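Local coordinates for uncharacterized protein (Sulfolobus solfataricus, PDB 4WWM), which is a ubiquitin-like modifier of the Urm1 family, probably conjugated to other proteins and linked to the archaeal proteasome pathway, perhaps also to tRNA processing, at residues A[12-17]-A[31-36]; A[38-43]-A[49-54]. All coordinates share one frame; numbering follows the deposited sequence. Where two conformers were deposited one is given.

Overall arrangement
From the N terminus, strand 3-6 leads into the short helix 10-14, whose end carries the first segment of contact 1. The chain then adds edge strand 18-20 and helix 26-33, and contact 1 (12-17 with 31-36) closes this loop by joining the ends of the two helices. Contact 2 follows in series, neither nested nor crossed: the loop 38-43 folds back on 49-54, where strand 51-55 begins beside strand 73-78. The two centres lie about 11 Å apart, and Asp34 couples them through probable hydrogen bonds to the backbone of Leu39 and Leu41. Helix ends, loop and mixed sheet are thus tied together.

Contact 1 of 2, residues A[12-17]-A[31-36]; sequences SQFNFR and VKIDSK
Phe14 and Ile33 meet where helix 10-14 and helix 26-33 of this ubiquitin-like (beta-grasp) fold both run out, and no hydrogen bond crosses between 12-17 and 31-36. The apolar part of the contact is centred on one methyl, Ile33 CG2. It stands 3.7 Å from Phe14 CE1, and the two side chains cross at about a right angle. With CG2 anti to its backbone N, Ile33 presents this branch to the phenylalanines. Phe16 reaches the same methyl from the loop just past the helix: its CZ is 4.2 Å from Ile33 CG2, which lies at the edge of the Phe16 ring, near its plane. Both rings also touch Leu6 of strand 3-6, so the cluster ties the two helix ends to the sheet.

The second kind of approach brings oxygens to the Phe14 ring. Ile33 O lies at the ring edge, near its plane, 3.4 Å from Phe14 CE1, a setting in which the slightly positive ring hydrogens would suit the carbonyl. Phe14 CG is anti to its own carbonyl carbon (chi1 -84°), and this turns the ring toward Ile33 and Asp34. With the ring cut back to an alanine here, Ile33 CG2 would probably keep only the more distant Phe16 as a partner from 12-17, and a gap would open beside the Asp34 carboxylate.

The Asp34 carboxylate also meets the ring; it is buried but well supplied with donors: OD1 accepts from the backbone N of Leu39 and Ile40, OD2 from that of Leu41. These bonds should hold it in a fixed rotation, its plane 54° from that of the ring, while OD1 approaches Phe14 CZ obliquely at 3.6 Å.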
loop_
_atom_site.group_PDB
_atom_site.type_symbol
_atom_site.label_atom_id
_atom_site.label_comp_id
_atom_site.label_asym_id
_atom_site.label_seq_id
_atom_site.Cartn_x
_atom_site.Cartn_y
_atom_site.Cartn_z
ATOM N N SER A 12 10.757 1.772 -8.790
ATOM C CA SER A 12 11.090 2.588 -9.952
ATOM C C SER A 12 9.832 3.165 -10.594
ATOM O O SER A 12 9.857 4.270 -11.121
ATOM C CB SER A 12 11.880 1.773 -10.978
ATOM O OG SER A 12 11.063 0.797 -11.592
ATOM N N GLN A 13 8.731 2.422 -10.539
ATOM C CA GLN A 13 7.483 2.860 -11.157
ATOM C C GLN A 13 6.873 4.066 -10.440
ATOM O O GLN A 13 6.297 4.946 -11.079
ATOM C CB GLN A 13 6.482 1.703 -11.197
ATOM C CG GLN A 13 6.869 0.617 -12.190
ATOM C CD GLN A 13 5.904 -0.551 -12.190
ATOM O OE1 GLN A 13 4.990 -0.618 -11.368
ATOM N NE2 GLN A 13 6.103 -1.481 -13.118
ATOM N N PHE A 14 6.999 4.100 -9.116
ATOM C CA PHE A 14 6.521 5.233 -8.323
ATOM C C PHE A 14 7.592 6.311 -8.156
ATOM O O PHE A 14 7.272 7.464 -7.876
ATOM C CB PHE A 14 6.060 4.765 -6.942
ATOM C CG PHE A 14 4.654 4.245 -6.917
ATOM C CD1 PHE A 14 3.589 5.108 -6.734
ATOM C CD2 PHE A 14 4.398 2.894 -7.071
ATOM C CE1 PHE A 14 2.292 4.633 -6.706
ATOM C CE2 PHE A 14 3.105 2.414 -7.044
ATOM C CZ PHE A 14 2.050 3.284 -6.862
ATOM N N ASN A 15 8.852 5.914 -8.310
ATOM C CA ASN A 15 10.009 6.807 -8.180
ATOM C C ASN A 15 10.309 7.200 -6.732
ATOM O O ASN A 15 10.883 8.261 -6.474
ATOM C CB ASN A 15 9.816 8.071 -9.021
ATOM C CG ASN A 15 11.132 8.748 -9.378
ATOM O OD1 ASN A 15 12.152 8.088 -9.580
ATOM N ND2 ASN A 15 11.111 10.072 -9.450
ATOM N N PHE A 16 9.921 6.345 -5.791
ATOM C CA PHE A 16 10.375 6.461 -4.409
ATOM C C PHE A 16 10.317 5.082 -3.765
ATOM O O PHE A 16 9.744 4.156 -4.338
ATOM C CB PHE A 16 9.539 7.482 -3.622
ATOM C CG PHE A 16 8.107 7.076 -3.404
ATOM C CD1 PHE A 16 7.752 6.279 -2.330
ATOM C CD2 PHE A 16 7.111 7.514 -4.260
ATOM C CE1 PHE A 16 6.437 5.914 -2.123
ATOM C CE2 PHE A 16 5.792 7.152 -4.055
ATOM C CZ PHE A 16 5.457 6.350 -2.986
ATOM N N ARG A 17 10.926 4.943 -2.591
ATOM C CA ARG A 17 11.008 3.647 -1.919
ATOM C C ARG A 17 10.163 3.615 -0.650
ATOM O O ARG A 17 9.484 2.627 -0.373
ATOM C CB ARG A 17 12.463 3.316 -1.581
ATOM C CG ARG A 17 12.655 1.928 -0.993
ATOM C CD ARG A 17 14.126 1.616 -0.769
ATOM N NE ARG A 17 14.321 0.320 -0.125
ATOM C CZ ARG A 17 15.509 -0.202 0.169
ATOM N NH1 ARG A 17 16.624 0.456 -0.122
ATOM N NH2 ARG A 17 15.582 -1.390 0.756
ATOM N N VAL A 31 -4.962 5.060 -1.863
ATOM C CA VAL A 31 -5.455 6.081 -2.781
ATOM C C VAL A 31 -4.513 7.285 -2.796
ATOM O O VAL A 31 -4.283 7.880 -3.849
ATOM C CB VAL A 31 -6.886 6.537 -2.412
ATOM C CG1 VAL A 31 -7.275 7.812 -3.162
ATOM C CG2 VAL A 31 -7.887 5.436 -2.723
ATOM N N LYS A 32 -3.968 7.643 -1.636
ATOM C CA LYS A 32 -3.041 8.768 -1.556
ATOM C C LYS A 32 -1.738 8.452 -2.286
ATOM O O LYS A 32 -1.165 9.313 -2.949
ATOM C CB LYS A 32 -2.745 9.133 -0.099
ATOM C CG LYS A 32 -1.714 10.255 0.048
ATOM C CD LYS A 32 -1.609 10.764 1.479
ATOM C CE LYS A 32 -2.839 11.559 1.889
ATOM N NZ LYS A 32 -2.753 12.041 3.297
ATOM N N ILE A 33 -1.277 7.213 -2.152
ATOM C CA ILE A 33 -0.075 6.758 -2.834
ATOM C C ILE A 33 -0.312 6.665 -4.343
ATOM O O ILE A 33 0.519 7.105 -5.144
ATOM C CB ILE A 33 0.377 5.377 -2.289
ATOM C CG1 ILE A 33 0.795 5.486 -0.819
ATOM C CG2 ILE A 33 1.518 4.793 -3.111
ATOM C CD1 ILE A 33 1.977 6.404 -0.556
ATOM N N ASP A 34 -1.457 6.102 -4.718
ATOM C CA ASP A 34 -1.740 5.741 -6.105
ATOM C C ASP A 34 -2.558 6.808 -6.833
ATOM O O ASP A 34 -3.081 6.562 -7.924
ATOM C CB ASP A 34 -2.490 4.408 -6.135
ATOM C CG ASP A 34 -2.386 3.700 -7.470
ATOM O OD1 ASP A 34 -1.290 3.701 -8.067
ATOM O OD2 ASP A 34 -3.401 3.125 -7.913
ATOM N N SER A 35 -2.644 7.989 -6.227
ATOM C CA SER A 35 -3.593 9.029 -6.629
ATOM C C SER A 35 -3.701 9.250 -8.140
ATOM O O SER A 35 -4.716 8.910 -8.746
ATOM C CB SER A 35 -3.220 10.350 -5.951
ATOM O OG SER A 35 -4.187 11.351 -6.215
ATOM N N LYS A 36 -2.659 9.809 -8.745
ATOM C CA LYS A 36 -2.727 10.210 -10.149
ATOM C C LYS A 36 -2.057 9.205 -11.075
ATOM O O LYS A 36 -1.887 9.466 -12.267
ATOM C CB LYS A 36 -2.088 11.590 -10.332
ATOM C CG LYS A 36 -2.831 12.703 -9.609
ATOM C CD LYS A 36 -2.228 14.071 -9.886
ATOM C CE LYS A 36 -3.044 15.175 -9.227
ATOM N NZ LYS A 36 -2.468 16.530 -9.455
#

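Contact 2 of 2, residues A[38-43]-A[49-54]; sequences HLILNE and SGILIL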
loop_
_atom_site.group_PDB
_atom_site.type_symbol
_atom_site.label_atom_id
_atom_site.label_comp_id
_atom_site.label_asym_id
_atom_site.label_seq_id
_atom_site.Cartn_x
_atom_site.Cartn_y
_atom_site.Cartn_z
ATOM N N HIS A 38 -2.546 5.358 -10.731
ATOM C CA HIS A 38 -3.345 4.151 -10.946
ATOM C C HIS A 38 -2.455 2.962 -11.290
ATOM O O HIS A 38 -2.729 2.217 -12.232
ATOM C CB HIS A 38 -4.381 4.372 -12.051
ATOM C CG HIS A 38 -5.374 5.444 -11.736
ATOM N ND1 HIS A 38 -6.557 5.189 -11.074
ATOM C CD2 HIS A 38 -5.363 6.775 -11.985
ATOM C CE1 HIS A 38 -7.232 6.316 -10.935
ATOM N NE2 HIS A 38 -6.528 7.293 -11.479
ATOM N N LEU A 39 -1.390 2.790 -10.513
ATOM C CA LEU A 39 -0.451 1.698 -10.720
ATOM C C LEU A 39 -0.845 0.446 -9.933
ATOM O O LEU A 39 -0.668 -0.668 -10.420
ATOM C CB LEU A 39 0.964 2.140 -10.332
ATOM C CG LEU A 39 1.636 3.130 -11.291
ATOM C CD1 LEU A 39 2.886 3.721 -10.658
ATOM C CD2 LEU A 39 1.978 2.459 -12.611
ATOM N N ILE A 40 -1.380 0.629 -8.727
ATOM C CA ILE A 40 -1.705 -0.504 -7.860
ATOM C C ILE A 40 -3.208 -0.662 -7.621
ATOM O O ILE A 40 -3.649 -1.703 -7.141
ATOM C CB ILE A 40 -0.983 -0.387 -6.500
ATOM C CG1 ILE A 40 -1.393 0.895 -5.774
ATOM C CG2 ILE A 40 0.526 -0.423 -6.715
ATOM C CD1 ILE A 40 -0.808 1.019 -4.381
ATOM N N LEU A 41 -3.987 0.361 -7.963
ATOM C CA LEU A 41 -5.443 0.289 -7.852
ATOM C C LEU A 41 -6.120 0.375 -9.217
ATOM O O LEU A 41 -5.750 1.196 -10.058
ATOM C CB LEU A 41 -5.978 1.410 -6.956
ATOM C CG LEU A 41 -5.502 1.466 -5.503
ATOM C CD1 LEU A 41 -6.224 2.592 -4.785
ATOM C CD2 LEU A 41 -5.717 0.141 -4.786
ATOM N N ASN A 42 -7.119 -0.480 -9.425
ATOM C CA ASN A 42 -8.009 -0.353 -10.574
ATOM C C ASN A 42 -8.835 0.917 -10.420
ATOM O O ASN A 42 -8.757 1.589 -9.390
ATOM C CB ASN A 42 -8.927 -1.573 -10.700
ATOM C CG ASN A 42 -8.186 -2.830 -11.124
ATOM O OD1 ASN A 42 -7.639 -2.901 -12.225
ATOM N ND2 ASN A 42 -8.193 -3.841 -10.260
ATOM N N GLU A 43 -9.632 1.248 -11.430
ATOM C CA GLU A 43 -10.482 2.430 -11.369
ATOM C C GLU A 43 -11.510 2.296 -10.246
ATOM O O GLU A 43 -11.999 3.294 -9.717
ATOM C CB GLU A 43 -11.186 2.658 -12.707
ATOM C CG GLU A 43 -12.067 3.899 -12.744
ATOM C CD GLU A 43 -11.314 5.161 -12.366
ATOM O OE1 GLU A 43 -10.154 5.317 -12.805
ATOM O OE2 GLU A 43 -11.878 5.993 -11.625
ATOM N N SER A 49 -4.201 -7.424 -9.362
ATOM C CA SER A 49 -3.614 -8.727 -9.091
ATOM C C SER A 49 -2.096 -8.602 -9.110
ATOM O O SER A 49 -1.547 -7.674 -9.704
ATOM C CB SER A 49 -4.083 -9.763 -10.113
ATOM O OG SER A 49 -3.589 -9.469 -11.405
ATOM N N GLY A 50 -1.422 -9.529 -8.443
ATOM C CA GLY A 50 0.025 -9.520 -8.395
ATOM C C GLY A 50 0.567 -8.485 -7.430
ATOM O O GLY A 50 1.761 -8.201 -7.442
ATOM N N ILE A 51 -0.312 -7.914 -6.607
ATOM C CA ILE A 51 0.100 -7.003 -5.541
ATOM C C ILE A 51 -0.351 -7.527 -4.186
ATOM O O ILE A 51 -1.534 -7.788 -3.971
ATOM C CB ILE A 51 -0.470 -5.587 -5.730
ATOM C CG1 ILE A 51 -0.025 -5.008 -7.074
ATOM C CG2 ILE A 51 -0.018 -4.674 -4.581
ATOM C CD1 ILE A 51 -0.681 -3.700 -7.414
ATOM N N LEU A 52 0.606 -7.662 -3.275
ATOM C CA LEU A 52 0.325 -8.070 -1.906
ATOM C C LEU A 52 0.647 -6.925 -0.966
ATOM O O LEU A 52 1.532 -6.114 -1.254
ATOM C CB LEU A 52 1.143 -9.304 -1.536
ATOM C CG LEU A 52 0.992 -10.489 -2.488
ATOM C CD1 LEU A 52 1.924 -11.600 -2.070
ATOM C CD2 LEU A 52 -0.447 -10.977 -2.522
ATOM N N ILE A 53 -0.072 -6.858 0.149
ATOM C CA ILE A 53 0.185 -5.839 1.156
ATOM C C ILE A 53 0.411 -6.488 2.511
ATOM O O ILE A 53 -0.410 -7.279 2.981
ATOM C CB ILE A 53 -0.969 -4.824 1.258
ATOM C CG1 ILE A 53 -1.218 -4.172 -0.105
ATOM C CG2 ILE A 53 -0.650 -3.763 2.312
ATOM C CD1 ILE A 53 -2.333 -3.150 -0.104
ATOM N N LEU A 54 1.539 -6.149 3.125
ATOM C CA LEU A 54 1.833 -6.565 4.485
ATOM C C LEU A 54 1.675 -5.373 5.415
ATOM O O LEU A 54 2.115 -4.268 5.101
ATOM C CB LEU A 54 3.248 -7.135 4.594
ATOM C CG LEU A 54 3.566 -8.355 3.728
ATOM C CD1 LEU A 54 4.998 -8.809 3.964
ATOM C CD2 LEU A 54 2.590 -9.490 3.998
#
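Ile51 pushes the end of its side chain against Ile40, and nearly all of the contact between 38-43 and 49-54 comes from this one methyl. Ile51 CD1 sits 3.4 Å from Ile40 CA, touching the backbone as well as the side chain. The same methyl is 3.5 Å from Ile40 CB, tighter than usual for two carbons, and 3.6 Å from Ile40 CG2. CD1 therefore bears on the root of Ile40 and on its short branch, and the two side chains cross at about a right angle. Ile51 has CG1 anti to its carbonyl carbon and an extended chi2 of 173°, which carries CD1 far enough from the strand to reach the loop.

In this beta-grasp fold, 38-43 belongs to the connection between helix 26-33 and strand 51-55, and the contact presses that connection onto the beginning of the strand. Ile40 and Ile51 both rest on Ile76 of the neighbouring strand 73-78. Ile40 also touches Leu30 and Phe14, so it sits between sheet and helices. Its CG1 lies between the backbone N and the carbonyl carbon, the crowded position (chi1 60°), on the far side of CB from Ile51 CD1, which meets CB and CG2 instead.

No hydrogen bond links the two segments; carbonyl oxygens of the loop merely lie beside the methyl, with Ile40 O 3.6 Å from Ile51 CD1 and Leu39 O farther off. The loop's polar backbone finds partners just outside, with Ile40 bonded to the backbone of Lys48 and His38 O accepting from Lys48 NZ.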